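PDB 5MMH: HTH-type transcriptional activator AmpR from Pseudomonas aeruginosa PAO1, which activates transcription of the beta-lactamase gene ampC by binding its promoter, its effector domain, the part modelled here, recognising muropeptides released from the cell wall. Local coordinates for residues A[12-18]-A[41-47]; A[67-72]-A[183-188]; A[26-30]-A[206-210]; A[81-87]-A[151-157]; A[105-110]-A[132-137]. All coordinates share one frame; numbering follows the deposited sequence.

Contact 1: residues A[12-18]-A[41-47]; sequences DVLTVGA and IDLRLST
Leu14 and Arg44 sit at the middle of two parallel strands, 13-18 and 42-47, which are the first and last strands of a beta-alpha-beta unit through helix 20-37. Six backbone hydrogen bonds satisfy the facing edges. Asp42 N gives to Asp12 O and Leu14 N to Asp42 O; Arg44 N then reaches Leu14 O at 2.7 Å, the shortest of the set, with an N-H...O angle of 169°. Val16 N to Arg44 O, Ser46 N to Val16 O and Ala18 N to Ser46 O complete the run. On its other edge strand 13-18 bonds to strand 61-66 and the residues before it, and Thr15 OG1 is taken up by Gly58 O. Asp42 OD2 makes a salt bridge to Arg132 of the second subunit, whose Asp137 accepts a bond from Thr47 OG1.

On the apolar face Leu14 and Leu43 lie side by side, CD2 to CD1 at 3.8 Å. Both have CG anti to the backbone N (chi1 171° and 180°), and helices 194-215 and 20-37 pack over them. Leu43 CD1 also reaches across to Val16 CG2, 3.9 Å away.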
# COMPACT_ATOMS: atom_id res chain seq x y z
N ASP A 12 2.24 -20.32 -22.21
CA ASP A 12 3.35 -19.37 -22.28
C ASP A 12 3.34 -18.54 -21.00
O ASP A 12 2.28 -18.29 -20.43
CB ASP A 12 3.25 -18.46 -23.50
CG ASP A 12 3.58 -19.18 -24.79
OD1 ASP A 12 4.33 -20.18 -24.75
OD2 ASP A 12 3.08 -18.74 -25.85
N VAL A 13 4.50 -18.11 -20.55
CA VAL A 13 4.58 -17.39 -19.29
C VAL A 13 4.57 -15.90 -19.57
O VAL A 13 5.21 -15.41 -20.52
CB VAL A 13 5.83 -17.82 -18.48
CG1 VAL A 13 7.10 -17.11 -18.96
CG2 VAL A 13 5.59 -17.58 -17.01
N LEU A 14 3.82 -15.16 -18.75
CA LEU A 14 3.76 -13.71 -18.83
C LEU A 14 3.83 -13.12 -17.43
O LEU A 14 3.01 -13.45 -16.58
CB LEU A 14 2.47 -13.27 -19.52
CG LEU A 14 2.17 -11.78 -19.48
CD1 LEU A 14 3.23 -11.00 -20.21
CD2 LEU A 14 0.79 -11.52 -20.06
N THR A 15 4.79 -12.23 -17.19
CA THR A 15 4.97 -11.62 -15.88
C THR A 15 4.73 -10.12 -15.97
O THR A 15 5.44 -9.40 -16.68
CB THR A 15 6.36 -11.94 -15.32
OG1 THR A 15 7.35 -11.39 -16.19
CG2 THR A 15 6.57 -13.44 -15.29
N VAL A 16 3.70 -9.64 -15.26
CA VAL A 16 3.35 -8.23 -15.25
C VAL A 16 3.41 -7.72 -13.81
O VAL A 16 2.91 -8.39 -12.90
CB VAL A 16 1.96 -7.97 -15.86
CG1 VAL A 16 1.62 -6.49 -15.76
CG2 VAL A 16 1.92 -8.43 -17.33
N GLY A 17 4.04 -6.57 -13.62
CA GLY A 17 4.01 -5.83 -12.37
C GLY A 17 3.24 -4.53 -12.54
O GLY A 17 3.37 -3.85 -13.57
N ALA A 18 2.43 -4.19 -11.55
CA ALA A 18 1.56 -3.02 -11.58
C ALA A 18 1.63 -2.33 -10.23
O ALA A 18 1.79 -2.98 -9.21
CB ALA A 18 0.11 -3.45 -11.89
N ILE A 41 -2.51 -18.37 -21.43
CA ILE A 41 -1.45 -17.52 -20.89
C ILE A 41 -1.42 -17.71 -19.39
O ILE A 41 -2.45 -17.58 -18.70
CB ILE A 41 -1.68 -16.05 -21.25
CG1 ILE A 41 -1.60 -15.84 -22.77
CG2 ILE A 41 -0.66 -15.18 -20.48
CD1 ILE A 41 -1.79 -14.41 -23.20
N ASP A 42 -0.25 -18.02 -18.87
CA ASP A 42 -0.08 -18.18 -17.43
C ASP A 42 0.51 -16.87 -16.93
O ASP A 42 1.68 -16.56 -17.15
CB ASP A 42 0.80 -19.39 -17.15
CG ASP A 42 1.21 -19.50 -15.71
OD1 ASP A 42 2.26 -20.12 -15.44
OD2 ASP A 42 0.51 -18.96 -14.84
N LEU A 43 -0.35 -16.06 -16.30
CA LEU A 43 0.00 -14.71 -15.88
C LEU A 43 0.59 -14.73 -14.47
O LEU A 43 0.01 -15.35 -13.57
CB LEU A 43 -1.23 -13.80 -15.91
CG LEU A 43 -1.14 -12.35 -15.50
CD1 LEU A 43 -0.25 -11.61 -16.45
CD2 LEU A 43 -2.54 -11.80 -15.53
N ARG A 44 1.74 -14.09 -14.29
CA ARG A 44 2.31 -13.87 -12.97
C ARG A 44 2.22 -12.38 -12.66
O ARG A 44 3.05 -11.57 -13.10
CB ARG A 44 3.75 -14.38 -12.91
CG ARG A 44 3.88 -15.84 -12.49
CD ARG A 44 3.61 -16.72 -13.66
NE ARG A 44 4.11 -18.07 -13.46
CZ ARG A 44 5.37 -18.41 -13.70
NH1 ARG A 44 6.21 -17.44 -14.06
NH2 ARG A 44 5.78 -19.65 -13.56
N LEU A 45 1.22 -12.03 -11.86
CA LEU A 45 1.00 -10.65 -11.46
C LEU A 45 1.69 -10.39 -10.13
O LEU A 45 1.59 -11.20 -9.20
CB LEU A 45 -0.50 -10.39 -11.34
CG LEU A 45 -0.94 -8.95 -11.10
CD1 LEU A 45 -0.38 -8.05 -12.19
CD2 LEU A 45 -2.45 -8.95 -11.08
N SER A 46 2.41 -9.28 -10.04
CA SER A 46 2.94 -8.78 -8.77
C SER A 46 2.66 -7.28 -8.66
O SER A 46 2.51 -6.59 -9.68
CB SER A 46 4.45 -9.07 -8.65
OG SER A 46 5.20 -8.44 -9.67
N THR A 47 2.60 -6.77 -7.43
CA THR A 47 2.40 -5.34 -7.26
C THR A 47 3.69 -4.69 -6.80
O THR A 47 4.59 -5.35 -6.27
CB THR A 47 1.27 -5.00 -6.27
OG1 THR A 47 1.62 -5.38 -4.91
CG2 THR A 47 -0.04 -5.66 -6.70

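Contact 2: residues A[67-72]-A[183-188]; sequences GGAWHG and WLTRLQ
Trp70 drives the edge of its six-membered ring against the face of the Trp183 five-membered ring, a T-shaped pair that pins the 67-72 loop, the connection between strands 61-66 and 73-86, to strand 183-187, an inner strand of the mixed sheet that runs between those two. The ring centroids are 5.2 Å apart and the planes stand at 84°, with Trp70 CH2 coming nearest, 3.5 Å from Trp183 CD1. This is the tight end. Beside the Trp70 edge, Gly68 lies over the six-membered ring of Trp183 in a CH-pi contact: its CA is 3.4 Å from the centroid and 15° off the ring normal, and this bare CA lets the loop lie close on the ring. Trp183 NE1 is bonded to Gly66 O, which fixes the indole's rotation beneath the loop, while Arg64 makes a cation-pi contact with Trp70. Thr185 CG2 touches Trp70 CZ3, and its OG1 is bonded to Ala62 O.

The other end is looser and more exposed. There the Gly72 backbone is met by two side chains: Leu187 CD2 brushes Gly72 O, and the bent chain of Gln188 lies alongside the glycine. What holds this end is one nearly straight hydrogen bond, Gln188 N to Gly72 O, 2.8 Å long with an N-H...O angle of 175°.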
# COMPACT_ATOMS: atom_id res chain seq x y z
N GLY A 67 4.64 10.47 -16.03
CA GLY A 67 4.68 11.21 -17.27
C GLY A 67 5.03 10.41 -18.50
O GLY A 67 5.02 10.94 -19.61
N GLY A 68 5.34 9.12 -18.33
CA GLY A 68 5.63 8.29 -19.48
C GLY A 68 6.98 8.50 -20.14
O GLY A 68 7.16 8.08 -21.29
N ALA A 69 7.94 9.10 -19.44
CA ALA A 69 9.29 9.31 -19.98
C ALA A 69 10.31 8.72 -19.01
O ALA A 69 11.06 9.45 -18.36
CB ALA A 69 9.55 10.79 -20.26
N TRP A 70 10.34 7.40 -18.92
CA TRP A 70 11.30 6.68 -18.11
C TRP A 70 12.44 6.18 -18.99
O TRP A 70 12.21 5.57 -20.04
CB TRP A 70 10.60 5.51 -17.39
CG TRP A 70 9.57 5.99 -16.39
CD1 TRP A 70 9.81 6.52 -15.16
CD2 TRP A 70 8.14 5.98 -16.55
NE1 TRP A 70 8.64 6.85 -14.54
CE2 TRP A 70 7.59 6.52 -15.36
CE3 TRP A 70 7.28 5.57 -17.57
CZ2 TRP A 70 6.22 6.67 -15.17
CZ3 TRP A 70 5.91 5.70 -17.37
CH2 TRP A 70 5.39 6.26 -16.19
N HIS A 71 13.68 6.44 -18.56
CA HIS A 71 14.86 6.12 -19.35
C HIS A 71 14.92 4.63 -19.66
O HIS A 71 14.67 3.78 -18.79
CB HIS A 71 16.12 6.53 -18.59
CG HIS A 71 16.11 7.96 -18.14
ND1 HIS A 71 15.39 8.38 -17.04
CD2 HIS A 71 16.72 9.06 -18.63
CE1 HIS A 71 15.55 9.69 -16.88
NE2 HIS A 71 16.36 10.12 -17.84
N GLY A 72 15.26 4.31 -20.90
CA GLY A 72 15.39 2.93 -21.31
C GLY A 72 14.08 2.21 -21.49
O GLY A 72 14.08 0.99 -21.71
N TRP A 183 0.55 4.08 -17.35
CA TRP A 183 1.29 3.69 -18.55
C TRP A 183 1.60 2.20 -18.51
O TRP A 183 1.95 1.66 -17.46
CB TRP A 183 2.61 4.46 -18.66
CG TRP A 183 2.45 5.95 -18.70
CD1 TRP A 183 2.22 6.79 -17.64
CD2 TRP A 183 2.49 6.78 -19.87
NE1 TRP A 183 2.12 8.10 -18.08
CE2 TRP A 183 2.27 8.11 -19.45
CE3 TRP A 183 2.69 6.53 -21.23
CZ2 TRP A 183 2.27 9.19 -20.35
CZ3 TRP A 183 2.67 7.59 -22.11
CH2 TRP A 183 2.45 8.91 -21.67
N LEU A 184 1.51 1.54 -19.66
CA LEU A 184 2.09 0.21 -19.81
C LEU A 184 3.52 0.37 -20.34
O LEU A 184 3.71 0.84 -21.46
CB LEU A 184 1.24 -0.65 -20.73
CG LEU A 184 1.82 -2.03 -21.02
CD1 LEU A 184 1.72 -2.95 -19.78
CD2 LEU A 184 1.09 -2.63 -22.19
N THR A 185 4.51 0.01 -19.53
CA THR A 185 5.90 0.22 -19.88
C THR A 185 6.61 -1.12 -20.06
O THR A 185 6.17 -2.16 -19.56
CB THR A 185 6.64 1.06 -18.83
OG1 THR A 185 7.09 0.23 -17.75
CG2 THR A 185 5.73 2.14 -18.28
N ARG A 186 7.73 -1.06 -20.78
CA ARG A 186 8.54 -2.23 -21.09
C ARG A 186 9.96 -1.74 -21.34
O ARG A 186 10.17 -0.58 -21.71
CB ARG A 186 7.97 -2.99 -22.29
CG ARG A 186 8.98 -3.58 -23.23
CD ARG A 186 8.33 -4.24 -24.44
NE ARG A 186 8.11 -3.27 -25.50
CZ ARG A 186 9.04 -2.90 -26.37
NH1 ARG A 186 10.25 -3.42 -26.31
NH2 ARG A 186 8.75 -2.00 -27.30
N LEU A 187 10.95 -2.61 -21.11
CA LEU A 187 12.33 -2.25 -21.39
C LEU A 187 12.58 -2.22 -22.90
O LEU A 187 12.15 -3.12 -23.61
CB LEU A 187 13.29 -3.25 -20.72
CG LEU A 187 13.63 -2.96 -19.25
CD1 LEU A 187 14.64 -3.97 -18.72
CD2 LEU A 187 14.15 -1.55 -19.12
N GLN A 188 13.28 -1.17 -23.37
CA GLN A 188 13.68 -1.09 -24.78
C GLN A 188 14.52 -2.29 -25.20
O GLN A 188 14.48 -2.69 -26.37
CB GLN A 188 14.46 0.21 -25.04
CG GLN A 188 13.67 1.36 -25.66
CD GLN A 188 14.06 2.75 -25.10
OE1 GLN A 188 15.03 2.89 -24.36
NE2 GLN A 188 13.27 3.75 -25.45

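Contact 3: residues A[26-30]-A[206-210]; sequences WLLPR and MAAVE
Trp26 turns its indole toward helix 194-215 because a chi1 of -164° sets CG beside the carbonyl carbon, while Glu210, with a similar first torsion (chi1 174°) but bent at chi2, folds its carboxylate back to meet it. The contact joins the helix of the first beta-alpha-beta unit, 20-37, to the long C-terminal helix of the effector domain. Trp26 NE1 makes a weak hydrogen bond to Glu210 OE2, 3.2 Å long, with the oxygen in the indole plane and the carboxylate turned perpendicular to it. Farther along the same edge, Trp26 CH2 lies 3.7 Å from Met206 CB.

Arg30 runs extended over the indole, its guanidinium lying above Trp26 NE1 and held by a bond from Arg30 NH1 to Trp26 O of 2.8 Å. Met206, bent twice, lays its CE against Arg30 CD. One water accepts from Arg30 NE and donates to Met206 O, another accepts from Arg30 NH2 and donates weakly to Glu210 OE2.

Arg30 NH2 and Glu210 OE2, 3.7 Å apart, form a long salt bridge of charge alone, and Glu210 OE1 has Arg214 as a second partner; the two arginines would probably favour an ionised carboxylate.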
# COMPACT_ATOMS: atom_id res chain seq x y z
N TRP A 26 -8.40 -1.35 -9.98
CA TRP A 26 -8.78 -1.37 -11.40
C TRP A 26 -8.48 -2.67 -12.13
O TRP A 26 -9.34 -3.23 -12.81
CB TRP A 26 -8.10 -0.21 -12.15
CG TRP A 26 -8.70 0.09 -13.51
CD1 TRP A 26 -9.72 0.96 -13.78
CD2 TRP A 26 -8.31 -0.48 -14.77
NE1 TRP A 26 -9.99 0.97 -15.13
CE2 TRP A 26 -9.14 0.10 -15.76
CE3 TRP A 26 -7.35 -1.42 -15.16
CZ2 TRP A 26 -9.03 -0.24 -17.11
CZ3 TRP A 26 -7.23 -1.74 -16.49
CH2 TRP A 26 -8.07 -1.15 -17.46
N LEU A 27 -7.25 -3.17 -12.04
CA LEU A 27 -6.88 -4.32 -12.85
C LEU A 27 -7.61 -5.59 -12.39
O LEU A 27 -8.13 -6.34 -13.22
CB LEU A 27 -5.37 -4.54 -12.81
CG LEU A 27 -4.84 -5.62 -13.73
CD1 LEU A 27 -5.10 -5.25 -15.21
CD2 LEU A 27 -3.36 -5.82 -13.48
N LEU A 28 -7.63 -5.84 -11.08
CA LEU A 28 -8.12 -7.11 -10.56
C LEU A 28 -9.61 -7.28 -10.80
O LEU A 28 -10.04 -8.41 -11.08
CB LEU A 28 -7.81 -7.25 -9.06
CG LEU A 28 -6.38 -7.60 -8.62
CD1 LEU A 28 -6.33 -7.78 -7.11
CD2 LEU A 28 -5.82 -8.83 -9.29
N PRO A 29 -10.44 -6.23 -10.69
CA PRO A 29 -11.85 -6.36 -11.12
C PRO A 29 -12.04 -6.78 -12.57
O PRO A 29 -13.10 -7.30 -12.90
CB PRO A 29 -12.42 -4.95 -10.89
CG PRO A 29 -11.60 -4.39 -9.77
CD PRO A 29 -10.21 -4.97 -9.95
N ARG A 30 -11.05 -6.56 -13.44
CA ARG A 30 -11.19 -6.89 -14.85
C ARG A 30 -10.40 -8.12 -15.26
O ARG A 30 -10.60 -8.61 -16.38
CB ARG A 30 -10.76 -5.70 -15.72
CG ARG A 30 -11.63 -4.48 -15.50
CD ARG A 30 -10.99 -3.20 -16.04
NE ARG A 30 -11.93 -2.08 -15.94
CZ ARG A 30 -12.24 -1.48 -14.78
NH1 ARG A 30 -11.68 -1.88 -13.63
NH2 ARG A 30 -13.10 -0.47 -14.77
N MET A 206 -9.53 -2.47 -22.67
CA MET A 206 -10.08 -2.10 -21.37
C MET A 206 -9.74 -0.65 -21.02
O MET A 206 -10.55 0.06 -20.43
CB MET A 206 -9.56 -3.03 -20.27
CG MET A 206 -9.97 -4.50 -20.39
SD MET A 206 -11.74 -4.87 -20.49
CE MET A 206 -12.36 -4.37 -18.92
N ALA A 207 -8.54 -0.20 -21.35
CA ALA A 207 -8.19 1.18 -21.03
C ALA A 207 -9.05 2.16 -21.83
O ALA A 207 -9.48 3.19 -21.29
CB ALA A 207 -6.71 1.42 -21.28
N ALA A 208 -9.35 1.84 -23.10
CA ALA A 208 -10.14 2.74 -23.92
C ALA A 208 -11.54 2.90 -23.35
O ALA A 208 -12.10 4.00 -23.38
CB ALA A 208 -10.21 2.23 -25.36
N VAL A 209 -12.13 1.83 -22.81
CA VAL A 209 -13.43 1.94 -22.16
C VAL A 209 -13.35 2.84 -20.94
O VAL A 209 -14.31 3.53 -20.59
CB VAL A 209 -13.96 0.53 -21.80
CG1 VAL A 209 -15.20 0.62 -20.89
CG2 VAL A 209 -14.25 -0.28 -23.07
N GLU A 210 -12.20 2.86 -20.26
CA GLU A 210 -12.11 3.68 -19.06
C GLU A 210 -11.97 5.15 -19.45
O GLU A 210 -12.68 6.02 -18.92
CB GLU A 210 -10.94 3.20 -18.17
CG GLU A 210 -10.62 4.07 -16.94
CD GLU A 210 -11.64 3.96 -15.77
OE1 GLU A 210 -11.63 4.86 -14.90
OE2 GLU A 210 -12.44 3.00 -15.70
O HOH W 1 -12.58 -1.10 -18.66
O HOH W 2 -14.03 0.54 -17.48

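Contact 4: residues A[81-87]-A[151-157]; sequences APLTVLC and GVALAPA
An antiparallel strand pair at the border of the mixed sheet, 83-86 with 153-156, ties the end of the long strand 73-86 into the second lobe of this LysR-type effector domain, whose fold is that of the periplasmic binding proteins. Two hydrogen-bonded pairs carry it. Thr84 and Ala155 exchange N-H...O bonds in both directions, the one from Thr84 N to Ala155 O being 2.9 Å long; Leu86 and Ala153 do the same at 2.8 Å each way, Leu86 N to Ala153 O and Ala153 N to Leu86 O. The N-to-C directions of the two short strands differ by 137°, well short of exactly antiparallel.

Beside Val85 and Leu154, which share a face, come Val152 and Leu83: Val85 CG1 meets Val152 CG1 at 3.5 Å, both methyls anti to their backbone N (chi1 164° and 158°), and Leu154 CD1 lies against Leu83 CB at 3.7 Å. Helix 114-121 covers this side with Trp115 and Trp118. On the opposite face Ala153 and Ala155 meet helix 139-147.

At the Pro156 end Leu83 CD2 packs on the proline ring, and Ala81 CB touches Pro156 CB. A water bridges the segments here, donating to Pro82 O at 2.7 Å and accepting from Ala157 N at 2.8 Å.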
# COMPACT_ATOMS: atom_id res chain seq x y z
N ALA A 81 -5.19 9.93 -14.75
CA ALA A 81 -5.71 9.75 -13.40
C ALA A 81 -5.65 11.10 -12.69
O ALA A 81 -4.69 11.37 -11.95
CB ALA A 81 -4.95 8.67 -12.63
N PRO A 82 -6.64 11.96 -12.90
CA PRO A 82 -6.64 13.25 -12.22
C PRO A 82 -6.78 13.06 -10.73
O PRO A 82 -7.43 12.12 -10.26
CB PRO A 82 -7.86 13.98 -12.80
CG PRO A 82 -8.29 13.16 -13.97
CD PRO A 82 -7.87 11.77 -13.69
N LEU A 83 -6.17 13.96 -9.99
CA LEU A 83 -6.13 13.91 -8.54
C LEU A 83 -7.22 14.80 -7.95
O LEU A 83 -7.45 15.91 -8.42
CB LEU A 83 -4.76 14.38 -8.03
CG LEU A 83 -3.55 13.55 -8.44
CD1 LEU A 83 -2.30 14.04 -7.73
CD2 LEU A 83 -3.79 12.08 -8.13
N THR A 84 -7.88 14.30 -6.90
CA THR A 84 -8.86 15.10 -6.18
C THR A 84 -8.72 14.86 -4.68
O THR A 84 -8.07 13.91 -4.23
CB THR A 84 -10.29 14.76 -6.64
OG1 THR A 84 -11.13 15.89 -6.39
CG2 THR A 84 -10.84 13.53 -5.92
N VAL A 85 -9.34 15.75 -3.90
CA VAL A 85 -9.36 15.64 -2.45
C VAL A 85 -10.32 14.54 -2.03
O VAL A 85 -11.48 14.52 -2.46
CB VAL A 85 -9.74 16.99 -1.82
CG1 VAL A 85 -10.13 16.79 -0.38
CG2 VAL A 85 -8.58 17.98 -1.92
N LEU A 86 -9.85 13.62 -1.17
CA LEU A 86 -10.66 12.53 -0.65
C LEU A 86 -10.47 12.46 0.85
O LEU A 86 -9.36 12.61 1.36
CB LEU A 86 -10.28 11.19 -1.31
CG LEU A 86 -10.52 11.12 -2.82
CD1 LEU A 86 -9.86 9.89 -3.40
CD2 LEU A 86 -12.01 11.10 -3.12
N CYS A 87 -11.57 12.22 1.58
CA CYS A 87 -11.50 12.22 3.04
C CYS A 87 -12.68 11.43 3.61
O CYS A 87 -13.58 11.01 2.88
CB CYS A 87 -11.50 13.64 3.60
SG CYS A 87 -12.94 14.61 3.14
N GLY A 151 -6.24 12.54 8.20
CA GLY A 151 -6.02 13.73 7.39
C GLY A 151 -6.82 13.70 6.11
O GLY A 151 -7.75 12.90 5.94
N VAL A 152 -6.47 14.59 5.19
CA VAL A 152 -7.17 14.75 3.93
C VAL A 152 -6.27 14.27 2.81
O VAL A 152 -5.13 14.73 2.68
CB VAL A 152 -7.60 16.21 3.71
CG1 VAL A 152 -7.82 16.48 2.25
CG2 VAL A 152 -8.89 16.48 4.46
N ALA A 153 -6.77 13.32 2.00
CA ALA A 153 -6.01 12.71 0.92
C ALA A 153 -6.17 13.45 -0.40
O ALA A 153 -7.18 14.11 -0.67
CB ALA A 153 -6.43 11.25 0.73
N LEU A 154 -5.14 13.32 -1.24
CA LEU A 154 -5.13 13.81 -2.61
C LEU A 154 -4.65 12.66 -3.48
O LEU A 154 -3.46 12.30 -3.45
CB LEU A 154 -4.23 15.04 -2.76
CG LEU A 154 -3.99 15.60 -4.16
CD1 LEU A 154 -5.29 16.06 -4.81
CD2 LEU A 154 -2.98 16.74 -4.09
N ALA A 155 -5.56 12.10 -4.27
CA ALA A 155 -5.34 10.80 -4.89
C ALA A 155 -6.26 10.70 -6.10
O ALA A 155 -7.16 11.54 -6.27
CB ALA A 155 -5.61 9.66 -3.89
N PRO A 156 -6.07 9.68 -6.95
CA PRO A 156 -6.96 9.51 -8.12
C PRO A 156 -8.31 8.92 -7.71
O PRO A 156 -8.37 7.80 -7.21
CB PRO A 156 -6.19 8.54 -9.03
CG PRO A 156 -4.77 8.57 -8.53
CD PRO A 156 -4.88 8.81 -7.05
N ALA A 157 -9.38 9.69 -7.93
CA ALA A 157 -10.73 9.21 -7.59
C ALA A 157 -11.05 7.91 -8.31
O ALA A 157 -11.71 7.02 -7.74
CB ALA A 157 -11.78 10.26 -7.96
O HOH W 3 -9.63 12.37 -8.79

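Contact 5: residues A[105-110]-A[132-137]; sequences TLLRSY and RSIVFD
Arg108 spreads its guanidinium over Val135, whose CG2 sits beneath the centre of the flat group, 3.6 Å from Arg108 CZ. The side chain leaves the backbone with CG between N and the carbonyl carbon (chi1 68°) and then runs extended, which carries the charged end across the neighbouring strand. Ser133 OG lies at the guanidinium's edge, but its hydrogen bond goes to Pro129 O.

Beneath, strands 106-109 and 133-136 run parallel as the two strands of a beta-alpha-beta unit through helix 114-121. Arg108 makes two backbone bonds, the second short but bent: its N bonds Ile134 O at 3.0 Å, and its O accepts from Phe136 N at 2.7 Å. The bond from Leu106 N to Arg132 O is weak.

On the other face Leu107 CD2 reaches the edge of the Phe136 ring at CE1, 3.7 Å away, and also packs on Ile134 CD1. Met142 and Ala145 of helix 139-147 touch the Phe136 side chain. Farther along, Tyr110 CE2 leans on Asp137 CB at 3.6 Å.

Strand 133-136 is thus shared. It bonds to 106-109 along one edge, while the Val135 backbone makes hydrogen bonds to the second subunit, and Ile134, Phe136 and Asp137 engage that subunit too. The same short strand therefore serves both its own lobe and the dimer, through polar and apolar groups alike.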
# COMPACT_ATOMS: atom_id res chain seq x y z
N THR A 105 -4.44 17.94 8.63
CA THR A 105 -3.27 17.29 8.08
C THR A 105 -3.49 16.99 6.62
O THR A 105 -4.49 16.35 6.25
CB THR A 105 -2.97 16.01 8.83
OG1 THR A 105 -3.00 16.28 10.22
CG2 THR A 105 -1.62 15.45 8.40
N LEU A 106 -2.56 17.43 5.79
CA LEU A 106 -2.61 17.19 4.36
C LEU A 106 -1.77 15.95 4.08
O LEU A 106 -0.55 16.00 4.18
CB LEU A 106 -2.08 18.41 3.59
CG LEU A 106 -2.81 19.73 3.86
CD1 LEU A 106 -2.36 20.81 2.90
CD2 LEU A 106 -4.33 19.53 3.81
N LEU A 107 -2.43 14.85 3.75
CA LEU A 107 -1.71 13.63 3.40
C LEU A 107 -1.19 13.75 1.97
O LEU A 107 -1.91 14.19 1.07
CB LEU A 107 -2.64 12.42 3.52
CG LEU A 107 -3.47 12.32 4.80
CD1 LEU A 107 -4.53 11.27 4.64
CD2 LEU A 107 -2.57 12.02 6.06
N ARG A 108 0.07 13.38 1.75
CA ARG A 108 0.63 13.56 0.42
C ARG A 108 1.51 12.38 0.02
O ARG A 108 1.90 11.55 0.84
CB ARG A 108 1.41 14.87 0.33
CG ARG A 108 2.68 14.94 1.12
CD ARG A 108 3.21 16.35 0.97
NE ARG A 108 4.54 16.56 1.52
CZ ARG A 108 5.68 16.23 0.91
NH1 ARG A 108 5.67 15.65 -0.28
NH2 ARG A 108 6.83 16.49 1.51
N SER A 109 1.80 12.32 -1.28
CA SER A 109 2.72 11.36 -1.86
C SER A 109 4.13 11.96 -1.96
O SER A 109 4.36 13.13 -1.66
CB SER A 109 2.24 10.92 -3.24
OG SER A 109 2.54 11.92 -4.20
N TYR A 110 5.08 11.15 -2.44
CA TYR A 110 6.45 11.66 -2.64
C TYR A 110 6.60 12.67 -3.73
O TYR A 110 7.59 13.36 -3.79
CB TYR A 110 7.60 10.63 -2.70
CG TYR A 110 7.31 9.20 -3.04
CD1 TYR A 110 7.09 8.80 -4.36
CD2 TYR A 110 7.35 8.23 -2.05
CE1 TYR A 110 6.85 7.48 -4.68
CE2 TYR A 110 7.12 6.89 -2.34
CZ TYR A 110 6.86 6.51 -3.67
OH TYR A 110 6.64 5.18 -3.97
N ARG A 132 1.63 20.65 8.54
CA ARG A 132 1.58 19.30 9.03
C ARG A 132 1.23 18.33 7.95
O ARG A 132 0.21 18.43 7.32
CB ARG A 132 0.60 19.17 10.18
CG ARG A 132 0.90 17.94 11.04
CD ARG A 132 -0.32 17.14 11.45
NE ARG A 132 -0.07 16.54 12.77
CZ ARG A 132 -0.90 16.55 13.82
NH1 ARG A 132 -0.53 15.97 14.96
NH2 ARG A 132 -2.12 17.07 13.74
N SER A 133 2.10 17.37 7.76
CA SER A 133 1.82 16.41 6.69
C SER A 133 2.68 15.16 6.82
O SER A 133 3.75 15.16 7.44
CB SER A 133 1.98 17.05 5.30
OG SER A 133 3.33 17.31 4.94
N ILE A 134 2.19 14.11 6.17
CA ILE A 134 2.72 12.75 6.22
C ILE A 134 2.83 12.29 4.78
O ILE A 134 1.88 12.46 4.00
CB ILE A 134 1.79 11.81 7.00
CG1 ILE A 134 1.37 12.46 8.32
CG2 ILE A 134 2.42 10.44 7.20
CD1 ILE A 134 0.10 11.89 8.92
N VAL A 135 3.96 11.71 4.42
CA VAL A 135 4.26 11.34 3.04
C VAL A 135 4.05 9.84 2.87
O VAL A 135 4.49 9.05 3.71
CB VAL A 135 5.70 11.74 2.65
CG1 VAL A 135 5.97 11.39 1.19
CG2 VAL A 135 5.94 13.21 2.91
N PHE A 136 3.40 9.45 1.78
CA PHE A 136 2.95 8.08 1.59
C PHE A 136 3.55 7.49 0.33
O PHE A 136 3.59 8.15 -0.71
CB PHE A 136 1.42 8.01 1.53
CG PHE A 136 0.76 8.16 2.86
CD1 PHE A 136 0.34 9.41 3.30
CD2 PHE A 136 0.57 7.07 3.68
CE1 PHE A 136 -0.26 9.56 4.54
CE2 PHE A 136 -0.02 7.20 4.92
CZ PHE A 136 -0.45 8.45 5.35
N ASP A 137 4.02 6.25 0.42
CA ASP A 137 4.59 5.57 -0.74
C ASP A 137 3.50 5.08 -1.67
O ASP A 137 3.75 4.92 -2.86
CB ASP A 137 5.50 4.41 -0.30
CG ASP A 137 4.71 3.14 0.20
OD1 ASP A 137 3.81 3.25 1.08
OD2 ASP A 137 5.05 2.00 -0.25

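Overall arrangement
The five contacts span both lobes of the effector domain. Contacts 1, 2 and 4 reach one mixed sheet, 1 and 4 with centres about 29 Å apart. Contact 3 touches contact 1 where Leu27 and Leu28 of helix 20-37 pack on Leu45. Contact 5 touches contact 4: backbone bonds link Val152 with Thr105 and Leu107, joining the small parallel sheet to strand 153-156. Along the chain, the first segment of contact 3 falls between the two strands of contact 1; contact 5 nests inside 4, 4 inside 2, and 2 inside 3, so the chain ends back in the first lobe. Contacts 1, 3 and 5 meet the second subunit, strand 42-48 pairing there across the homodimer interface.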